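Local coordinates for flagellar regulatory protein C (Vibrio cholerae, PDB 4QHS), which probably drives sigma-54-dependent transcription of flagellar genes by coupling ATP hydrolysis to the action of a heptameric AAA+ ring, at residues E52-S55 / R56-N60; D79-L82 / E83-L86; D122-L125 / Q126-L130. All blocks are in the same frame, centred on the assembly; numbering follows the deposited sequence.

Contact 1: E52-S55 / R56-N60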
ATOM      1  N   GLU A  52     -13.310  24.517 -32.944  1.00 97.47           N
ATOM      2  CA  GLU A  52     -12.488  23.682 -33.808  1.00 97.22           C
ATOM      3  C   GLU A  52     -12.244  24.330 -35.166  1.00 89.70           C
ATOM      4  O   GLU A  52     -11.201  24.114 -35.791  1.00 93.60           O
ATOM      5  CB  GLU A  52     -13.140  22.307 -33.985  1.00108.19           C
ATOM      6  CG  GLU A  52     -14.473  22.311 -34.748  1.00117.29           C
ATOM      7  CD  GLU A  52     -15.675  22.683 -33.887  1.00119.90           C
ATOM      8  OE1 GLU A  52     -15.478  23.170 -32.755  1.00116.34           O
ATOM      9  OE2 GLU A  52     -16.821  22.479 -34.344  1.00126.60           O
ATOM     10  N   VAL A  53     -13.195  25.147 -35.610  1.00 73.87           N
ATOM     11  CA  VAL A  53     -13.118  25.730 -36.938  1.00 70.80           C
ATOM     12  C   VAL A  53     -12.377  27.067 -36.944  1.00 70.21           C
ATOM     13  O   VAL A  53     -11.733  27.416 -37.935  1.00 71.48           O
ATOM     14  CB  VAL A  53     -14.532  25.912 -37.553  1.00 76.71           C
ATOM     15  CG1 VAL A  53     -15.235  24.562 -37.673  1.00 68.78           C
ATOM     16  CG2 VAL A  53     -15.368  26.898 -36.741  1.00 81.28           C
ATOM     17  N   MET A  54     -12.466  27.806 -35.841  1.00 66.65           N
ATOM     18  CA  MET A  54     -11.767  29.079 -35.693  1.00 55.78           C
ATOM     19  C   MET A  54     -10.260  28.890 -35.862  1.00 57.61           C
ATOM     20  O   MET A  54      -9.576  29.703 -36.490  1.00 61.25           O
ATOM     21  CB  MET A  54     -12.086  29.697 -34.331  1.00 56.94           C
ATOM     22  CG  MET A  54     -10.947  30.472 -33.697  1.00 53.74           C
ATOM     23  SD  MET A  54     -11.083  32.243 -33.905  1.00 85.24           S
ATOM     24  CE  MET A  54     -11.268  32.732 -32.197  1.00 93.13           C
ATOM     25  N   SER A  55      -9.754  27.794 -35.314  1.00 45.41           N
ATOM     26  CA  SER A  55      -8.354  27.429 -35.472  1.00 48.50           C
ATOM     27  C   SER A  55      -8.026  27.065 -36.922  1.00 48.51           C
ATOM     28  O   SER A  55      -6.944  27.375 -37.434  1.00 42.19           O
ATOM     29  CB  SER A  55      -8.029  26.265 -34.537  1.00 48.71           C
ATOM     30  OG  SER A  55      -9.221  25.569 -34.219  1.00 55.75           O
ATOM     31  N   ARG A  56      -8.961  26.400 -37.585  1.00 51.17           N
ATOM     32  CA  ARG A  56      -8.740  26.027 -38.966  1.00 58.79           C
ATOM     33  C   ARG A  56      -8.817  27.290 -39.823  1.00 54.85           C
ATOM     34  O   ARG A  56      -8.117  27.422 -40.829  1.00 51.24           O
ATOM     35  CB  ARG A  56      -9.754  24.974 -39.413  1.00 77.95           C
ATOM     36  CG  ARG A  56      -9.312  24.143 -40.618  1.00 88.61           C
ATOM     37  CD  ARG A  56     -10.038  22.799 -40.672  1.00 98.59           C
ATOM     38  NE  ARG A  56      -9.810  22.005 -39.464  1.00100.29           N
ATOM     39  CZ  ARG A  56     -10.765  21.645 -38.611  1.00104.03           C
ATOM     40  NH1 ARG A  56     -12.028  21.993 -38.839  1.00107.81           N
ATOM     41  NH2 ARG A  56     -10.458  20.930 -37.532  1.00103.94           N
ATOM     42  N   TYR A  57      -9.654  28.228 -39.394  1.00 50.30           N
ATOM     43  CA  TYR A  57      -9.752  29.526 -40.044  1.00 44.65           C
ATOM     44  C   TYR A  57      -8.426  30.269 -39.923  1.00 48.42           C
ATOM     45  O   TYR A  57      -7.961  30.907 -40.862  1.00 46.92           O
ATOM     46  CB  TYR A  57     -10.874  30.335 -39.415  1.00 47.36           C
ATOM     47  CG  TYR A  57     -10.974  31.755 -39.893  1.00 51.84           C
ATOM     48  CD1 TYR A  57     -10.162  32.751 -39.364  1.00 51.09           C
ATOM     49  CD2 TYR A  57     -11.902  32.110 -40.856  1.00 52.20           C
ATOM     50  CE1 TYR A  57     -10.264  34.055 -39.799  1.00 53.82           C
ATOM     51  CE2 TYR A  57     -12.015  33.416 -41.291  1.00 59.68           C
ATOM     52  CZ  TYR A  57     -11.191  34.383 -40.761  1.00 57.77           C
ATOM     53  OH  TYR A  57     -11.304  35.685 -41.199  1.00 58.72           O
ATOM     54  N   ILE A  58      -7.819  30.187 -38.749  1.00 42.04           N
ATOM     55  CA  ILE A  58      -6.559  30.870 -38.539  1.00 45.16           C
ATOM     56  C   ILE A  58      -5.489  30.302 -39.485  1.00 49.77           C
ATOM     57  O   ILE A  58      -4.760  31.058 -40.133  1.00 53.96           O
ATOM     58  CB  ILE A  58      -6.119  30.764 -37.074  1.00 43.32           C
ATOM     59  CG1 ILE A  58      -6.985  31.702 -36.230  1.00 44.38           C
ATOM     60  CG2 ILE A  58      -4.643  31.112 -36.937  1.00 45.18           C
ATOM     61  CD1 ILE A  58      -6.741  31.628 -34.746  1.00 39.38           C
ATOM     62  N   HIS A  59      -5.436  28.976 -39.583  1.00 40.34           N
ATOM     63  CA  HIS A  59      -4.492  28.286 -40.465  1.00 43.86           C
ATOM     64  C   HIS A  59      -4.608  28.783 -41.894  1.00 45.43           C
ATOM     65  O   HIS A  59      -3.614  29.137 -42.516  1.00 46.63           O
ATOM     66  CB  HIS A  59      -4.731  26.779 -40.426  1.00 41.64           C
ATOM     67  CG  HIS A  59      -3.794  25.996 -41.283  1.00 45.59           C
ATOM     68  ND1 HIS A  59      -2.500  25.714 -40.897  1.00 47.78           N
ATOM     69  CD2 HIS A  59      -3.959  25.430 -42.504  1.00 44.43           C
ATOM     70  CE1 HIS A  59      -1.909  25.004 -41.843  1.00 48.05           C
ATOM     71  NE2 HIS A  59      -2.773  24.812 -42.825  1.00 48.94           N
ATOM     72  N   ASN A  60      -5.837  28.823 -42.395  1.00 45.17           N
ATOM     73  CA  ASN A  60      -6.085  29.191 -43.778  1.00 56.75           C
ATOM     74  C   ASN A  60      -5.839  30.663 -44.047  1.00 57.09           C
ATOM     75  O   ASN A  60      -5.622  31.049 -45.194  1.00 62.31           O
ATOM     76  CB  ASN A  60      -7.517  28.818 -44.185  1.00 62.24           C
ATOM     77  CG  ASN A  60      -7.783  27.323 -44.073  1.00 75.88           C
ATOM     78  OD1 ASN A  60      -6.915  26.500 -44.374  1.00 83.18           O
ATOM     79  ND2 ASN A  60      -8.982  26.966 -43.631  1.00 79.13           N
TER
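Arg56 starts beside the Val53 carbonyl and ends with its guanidinium over the carbonyl oxygen of Glu52. Helix 51-61 begins within the Walker A motif (GPSGSGKE) of this AAA+ domain, at its lysine, Lys51. Arg56 CB lies 3.5 Å from Val53 O. From there CG leaves opposite the backbone N (chi1 -158°). CG and CD lead outward from the helix, and a bend at chi3 (-59°) turns the head group back toward the N-terminal end of the helix. One guanidinium face then covers Glu52 O, which sits 3.5 Å above the plane, offset toward the rim. The Arg56 NH2 to Glu52 O distance is 3.7 Å, and NH1 is similarly placed, so this is a face-on approach and not a bond through an N-H. Arg56 NH1 also comes within 4.3 Å of Val53 CG1, at an oblique angle. The Glu52 carboxylate is poorly ordered and not in contact with the guanidinium.

The backbone holds this turn with three i to i+4 bonds. Tyr57 N reaches Val53 O at 2.7 Å, Ile58 N donates to Met54 O and His59 N donates to Ser55 O. The polar ends of the side chains turn elsewhere. Ser55 OG bonds to Lys51 O, Tyr57 OH to Asp32 OD1, and His59 ND1 to Thr112 OG1. Met54 and Ile58 face helix 23-35 and the central parallel sheet, where they touch Ala31 and, respectively, Ile43 and Val41. Ile58 CG1 sits beside its own backbone N, which brings it to 3.3 Å from Met54 O. The branch then ends with Ile58 CD1 4.5 Å from Met54 SD.

Contact 2: D79-L82 / E83-L86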
ATOM      1  N   ASP A  79      -5.760   5.237 -22.994  1.00 46.16           N
ATOM      2  CA  ASP A  79      -4.638   4.426 -22.516  1.00 46.39           C
ATOM      3  C   ASP A  79      -3.356   5.229 -22.292  1.00 51.44           C
ATOM      4  O   ASP A  79      -2.279   4.741 -22.610  1.00 44.61           O
ATOM      5  CB  ASP A  79      -4.348   3.288 -23.503  1.00 48.00           C
ATOM      6  CG  ASP A  79      -5.578   2.438 -23.817  1.00 61.18           C
ATOM      7  OD1 ASP A  79      -6.367   2.125 -22.902  1.00 61.48           O
ATOM      8  OD2 ASP A  79      -5.755   2.081 -24.998  1.00 65.50           O
ATOM      9  N   ASN A  80      -3.485   6.455 -21.781  1.00 42.79           N
ATOM     10  CA  ASN A  80      -2.349   7.354 -21.513  1.00 51.86           C
ATOM     11  C   ASN A  80      -1.365   7.616 -22.665  1.00 47.33           C
ATOM     12  O   ASN A  80      -0.189   7.882 -22.428  1.00 41.29           O
ATOM     13  CB  ASN A  80      -1.538   6.830 -20.325  1.00 62.09           C
ATOM     14  CG  ASN A  80      -1.006   7.948 -19.459  1.00 69.50           C
ATOM     15  OD1 ASN A  80      -1.712   8.926 -19.194  1.00 66.72           O
ATOM     16  ND2 ASN A  80       0.248   7.826 -19.026  1.00 72.93           N
ATOM     17  N   MET A  81      -1.847   7.586 -23.903  1.00 45.41           N
ATOM     18  CA  MET A  81      -0.955   7.651 -25.057  1.00 42.63           C
ATOM     19  C   MET A  81      -0.655   9.058 -25.508  1.00 42.98           C
ATOM     20  O   MET A  81       0.040   9.237 -26.510  1.00 36.56           O
ATOM     21  CB  MET A  81      -1.546   6.864 -26.220  1.00 38.02           C
ATOM     22  CG  MET A  81      -1.481   5.369 -25.995  1.00 39.93           C
ATOM     23  SD  MET A  81       0.245   4.817 -26.089  1.00 53.57           S
ATOM     24  CE  MET A  81       0.577   5.114 -27.834  1.00 48.92           C
ATOM     25  N   LEU A  82      -1.158  10.048 -24.768  1.00 38.83           N
ATOM     26  CA  LEU A  82      -1.056  11.450 -25.194  1.00 36.29           C
ATOM     27  C   LEU A  82       0.382  11.865 -25.458  1.00 38.58           C
ATOM     28  O   LEU A  82       0.684  12.418 -26.503  1.00 39.05           O
ATOM     29  CB  LEU A  82      -1.660  12.386 -24.147  1.00 33.92           C
ATOM     30  CG  LEU A  82      -1.429  13.894 -24.362  1.00 39.83           C
ATOM     31  CD1 LEU A  82      -1.957  14.350 -25.735  1.00 39.26           C
ATOM     32  CD2 LEU A  82      -2.096  14.719 -23.241  1.00 36.76           C
ATOM     33  N   GLU A  83       1.257  11.596 -24.493  1.00 39.35           N
ATOM     34  CA  GLU A  83       2.667  11.941 -24.611  1.00 36.56           C
ATOM     35  C   GLU A  83       3.318  11.201 -25.781  1.00 39.51           C
ATOM     36  O   GLU A  83       4.084  11.795 -26.550  1.00 38.59           O
ATOM     37  CB  GLU A  83       3.396  11.635 -23.303  1.00 34.81           C
ATOM     38  CG  GLU A  83       4.879  11.869 -23.340  1.00 40.86           C
ATOM     39  CD  GLU A  83       5.481  11.855 -21.946  1.00 56.64           C
ATOM     40  OE1 GLU A  83       4.864  12.429 -21.019  1.00 82.83           O
ATOM     41  OE2 GLU A  83       6.562  11.272 -21.768  1.00 53.59           O
ATOM     42  N   ALA A  84       2.997   9.923 -25.944  1.00 33.65           N
ATOM     43  CA  ALA A  84       3.568   9.169 -27.063  1.00 34.72           C
ATOM     44  C   ALA A  84       3.080   9.714 -28.412  1.00 46.80           C
ATOM     45  O   ALA A  84       3.844   9.797 -29.381  1.00 33.38           O
ATOM     46  CB  ALA A  84       3.240   7.706 -26.943  1.00 35.09           C
ATOM     47  N   THR A  85       1.808  10.083 -28.476  1.00 42.13           N
ATOM     48  CA  THR A  85       1.246  10.597 -29.716  1.00 40.23           C
ATOM     49  C   THR A  85       1.865  11.948 -30.068  1.00 32.96           C
ATOM     50  O   THR A  85       2.256  12.182 -31.204  1.00 33.46           O
ATOM     51  CB  THR A  85      -0.259  10.745 -29.616  1.00 48.89           C
ATOM     52  OG1 THR A  85      -0.556  11.571 -28.493  1.00 73.81           O
ATOM     53  CG2 THR A  85      -0.879   9.406 -29.372  1.00 41.57           C
ATOM     54  N   LEU A  86       1.987  12.818 -29.076  1.00 31.73           N
ATOM     55  CA  LEU A  86       2.568  14.147 -29.291  1.00 35.15           C
ATOM     56  C   LEU A  86       4.025  14.117 -29.759  1.00 40.10           C
ATOM     57  O   LEU A  86       4.387  14.778 -30.743  1.00 35.30           O
ATOM     58  CB  LEU A  86       2.473  14.976 -28.004  1.00 31.10           C
ATOM     59  CG  LEU A  86       1.288  15.937 -27.961  1.00 65.61           C
ATOM     60  CD1 LEU A  86       1.229  16.665 -26.618  1.00 66.20           C
ATOM     61  CD2 LEU A  86       1.331  16.935 -29.132  1.00 56.86           C
TER
HETATM   62  O   HOH W   1       2.084   8.312 -23.788  1.00 32.22           O
HETATM   63  O   HOH W   2       0.469  10.159 -21.844  1.00 42.11           O
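Met81 and Leu82 lead the chain into helix 82-87 and bond to its next turn. Asp79 and Asn80 both have positive phi, in the left-handed helical region. Met81 returns to negative phi, and Leu82 is already helical. Thr85 N donates to Met81 O at 2.8 Å. Leu86 N bonds to Leu82 O at 2.9 Å. The Asn80 carbonyl reaches the helix start through water. One water donates to Asn80 O and accepts from Ala84 N at 2.8 Å. A second water lies between Asn80 O and Glu83 N, but its approach to Asn80 O is too close to be certain.

Thr85 OG1 also donates to Leu82 O, at a very short 2.5 Å. With chi1 at 56°, OG1 is flanked by the residue's own N and C and points back to the Leu82 carbonyl. Leu82 O thus appears to take both the hydroxyl and the Leu86 N-H, though so short a distance is doubtful in detail. Thr85 CG2 stands 4.1 Å from Met81 CB.

This short helix comes just before the GAFTGA loop, the family's signature insertion for engaging sigma-54. Ala84 touches Phe94 of that loop. Met81 is bent at both chi2 and chi3, and its CE curls round to lie 3.8 Å from Ala84 CB. Leu82 and Leu86 run side by side in the same direction, with their CD1 atoms 4.0 Å apart. Leu82 and Thr85 instead cross at about a right angle. Both rest on Ile72 of strand 69-73, and Leu86 reaches Met121.

Contact 3: D122-L125 / Q126-L130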
ATOM      1  N   ASP A 122      -0.538  16.782 -17.857  1.00 38.03           N
ATOM      2  CA  ASP A 122       0.139  16.801 -16.563  1.00 37.72           C
ATOM      3  C   ASP A 122       1.377  17.692 -16.637  1.00 36.26           C
ATOM      4  O   ASP A 122       1.851  18.061 -17.730  1.00 38.57           O
ATOM      5  CB  ASP A 122       0.506  15.385 -16.086  1.00 45.12           C
ATOM      6  CG  ASP A 122       1.564  14.698 -16.956  1.00 60.55           C
ATOM      7  OD1 ASP A 122       2.628  15.289 -17.255  1.00 56.88           O
ATOM      8  OD2 ASP A 122       1.329  13.526 -17.313  1.00 75.15           O
ATOM      9  N   LEU A 123       1.890  18.016 -15.461  1.00 36.47           N
ATOM     10  CA  LEU A 123       2.992  18.949 -15.293  1.00 34.77           C
ATOM     11  C   LEU A 123       4.283  18.503 -16.006  1.00 29.53           C
ATOM     12  O   LEU A 123       4.969  19.313 -16.617  1.00 36.60           O
ATOM     13  CB  LEU A 123       3.243  19.146 -13.792  1.00 34.97           C
ATOM     14  CG  LEU A 123       2.178  19.993 -13.077  1.00 42.27           C
ATOM     15  CD1 LEU A 123       2.445  20.080 -11.557  1.00 38.12           C
ATOM     16  CD2 LEU A 123       2.112  21.373 -13.684  1.00 31.09           C
ATOM     17  N   ASN A 124       4.598  17.212 -15.942  1.00 32.83           N
ATOM     18  CA  ASN A 124       5.744  16.686 -16.665  1.00 35.08           C
ATOM     19  C   ASN A 124       5.627  16.946 -18.168  1.00 44.30           C
ATOM     20  O   ASN A 124       6.574  17.389 -18.829  1.00 32.86           O
ATOM     21  CB  ASN A 124       5.888  15.196 -16.415  1.00 31.81           C
ATOM     22  CG  ASN A 124       7.163  14.639 -17.007  1.00 45.23           C
ATOM     23  OD1 ASN A 124       8.255  14.957 -16.547  1.00 46.19           O
ATOM     24  ND2 ASN A 124       7.033  13.806 -18.037  1.00 37.61           N
ATOM     25  N   LEU A 125       4.467  16.651 -18.703  1.00 41.26           N
ATOM     26  CA  LEU A 125       4.176  16.865 -20.080  1.00 31.88           C
ATOM     27  C   LEU A 125       4.327  18.313 -20.425  1.00 34.53           C
ATOM     28  O   LEU A 125       4.838  18.637 -21.448  1.00 38.41           O
ATOM     29  CB  LEU A 125       2.766  16.425 -20.358  1.00 31.16           C
ATOM     30  CG  LEU A 125       2.579  15.514 -21.540  1.00 50.66           C
ATOM     31  CD1 LEU A 125       1.155  15.476 -21.939  1.00 39.69           C
ATOM     32  CD2 LEU A 125       3.416  15.968 -22.682  1.00 57.49           C
ATOM     33  N   GLN A 126       3.854  19.173 -19.556  1.00 25.41           N
ATOM     34  CA  GLN A 126       3.933  20.607 -19.796  1.00 32.49           C
ATOM     35  C   GLN A 126       5.375  21.084 -19.896  1.00 29.27           C
ATOM     36  O   GLN A 126       5.699  21.927 -20.732  1.00 32.18           O
ATOM     37  CB  GLN A 126       3.236  21.387 -18.689  1.00 33.90           C
ATOM     38  CG  GLN A 126       1.748  21.229 -18.636  1.00 30.21           C
ATOM     39  CD  GLN A 126       1.188  21.961 -17.426  1.00 31.38           C
ATOM     40  OE1 GLN A 126       1.652  23.047 -17.091  1.00 32.06           O
ATOM     41  NE2 GLN A 126       0.235  21.350 -16.744  1.00 27.91           N
ATOM     42  N   ALA A 127       6.220  20.580 -19.004  1.00 26.03           N
ATOM     43  CA  ALA A 127       7.647  20.878 -19.053  1.00 34.28           C
ATOM     44  C   ALA A 127       8.234  20.398 -20.379  1.00 29.28           C
ATOM     45  O   ALA A 127       9.073  21.070 -20.965  1.00 30.41           O
ATOM     46  CB  ALA A 127       8.391  20.235 -17.868  1.00 28.72           C
ATOM     47  N   LYS A 128       7.789  19.273 -20.887  1.00 27.11           N
ATOM     48  CA  LYS A 128       8.275  18.829 -22.173  1.00 33.12           C
ATOM     49  C   LYS A 128       7.822  19.768 -23.280  1.00 36.51           C
ATOM     50  O   LYS A 128       8.574  20.090 -24.160  1.00 35.22           O
ATOM     51  CB  LYS A 128       7.830  17.410 -22.489  1.00 36.22           C
ATOM     52  CG  LYS A 128       8.250  16.342 -21.539  1.00 38.40           C
ATOM     53  CD  LYS A 128       9.037  15.307 -22.260  1.00 50.59           C
ATOM     54  CE  LYS A 128       8.524  13.920 -22.043  1.00 67.78           C
ATOM     55  NZ  LYS A 128       9.629  12.931 -22.142  1.00 63.93           N
ATOM     56  N   LEU A 129       6.582  20.202 -23.207  1.00 27.10           N
ATOM     57  CA  LEU A 129       6.026  21.116 -24.198  1.00 27.13           C
ATOM     58  C   LEU A 129       6.752  22.447 -24.192  1.00 34.20           C
ATOM     59  O   LEU A 129       7.031  23.024 -25.250  1.00 39.00           O
ATOM     60  CB  LEU A 129       4.538  21.345 -23.943  1.00 25.78           C
ATOM     61  CG  LEU A 129       3.780  22.296 -24.870  1.00 30.45           C
ATOM     62  CD1 LEU A 129       4.003  21.962 -26.361  1.00 33.38           C
ATOM     63  CD2 LEU A 129       2.286  22.259 -24.528  1.00 27.14           C
ATOM     64  N   LEU A 130       7.085  22.913 -23.011  1.00 31.06           N
ATOM     65  CA  LEU A 130       7.787  24.145 -22.845  1.00 28.98           C
ATOM     66  C   LEU A 130       9.102  24.119 -23.564  1.00 36.49           C
ATOM     67  O   LEU A 130       9.466  25.042 -24.207  1.00 33.04           O
ATOM     68  CB  LEU A 130       8.021  24.430 -21.383  1.00 33.26           C
ATOM     69  CG  LEU A 130       8.740  25.732 -21.139  1.00 38.14           C
ATOM     70  CD1 LEU A 130       7.821  26.841 -21.417  1.00 40.38           C
ATOM     71  CD2 LEU A 130       9.186  25.816 -19.756  1.00 35.17           C
TER
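Gln126 sets out with CG opposite its carbonyl carbon (chi1 -68°) and continues extended (chi2 175°), which lays its chain along Asp122 and brings its amide to Leu123. Gln126 CG passes 3.3 Å from Asp122 O. Leu123 crosses the glutamine at a slant, and its CD2 meets Gln126 NE2 at 3.6 Å. Asp122 has chi1 of 67°, which turns its carboxylate toward the start of the helix.

Asp122 is the N-cap of helix 123-135. Its OD1 accepts from Leu125 N at 2.7 Å, nearly in line with the C-O bond. The next turn is held by ordinary i to i+4 bonds. Gln126 N donates to Asp122 O at 2.9 Å, so Asp122 serves this helix end with both side chain and backbone. The backbone N of Ala127, Lys128 and Leu129 donates to O of Leu123, Asn124 and Leu125 in turn. The helix follows the Walker B strand 112-116 of the AAA+ fold.

One side of the helix turns to helix 172-178 and the loop before it, and another meets a neighbouring subunit. There Asn124 OD1 accepts from Asp79 N of that subunit, and Lys128 NZ makes a salt bridge to its Asp79 OD2. Lys128 CG lies 3.4 Å from Asn124 O, and chi2 and chi3 bend the rest of the chain outward. Gln126 OE1 accepts from Arg171 N, while NE2 donates to Met121 O and His169 O. With an acceptor and a donor engaged at once, the buried amide has its rotation fixed, and its nitrogen and oxygen could not exchange places without losing these bonds.

Overall arrangement
The three contacts follow one another along the chain, and none nests in or crosses another. None closes a long loop; each lies along a helix or at its entry. Contact 1 comes first, at the P-loop's end, and ties its helix to the central sheet and helix 23-35. Strand 69-73 then leads to contact 2, the turn into helix 82-87. The GAFTGA loop and strand 112-116 intervene before contact 3 starts helix 123-135. Contacts 2 and 3 touch: Leu82 CD2 packs on Leu125 CD1 at 3.6 Å, and Glu83 forms a long, weak ion pair with Lys128. Contact 1 stands apart, its centre about 24 Å from that of contact 2 and 25 Å from that of contact 3.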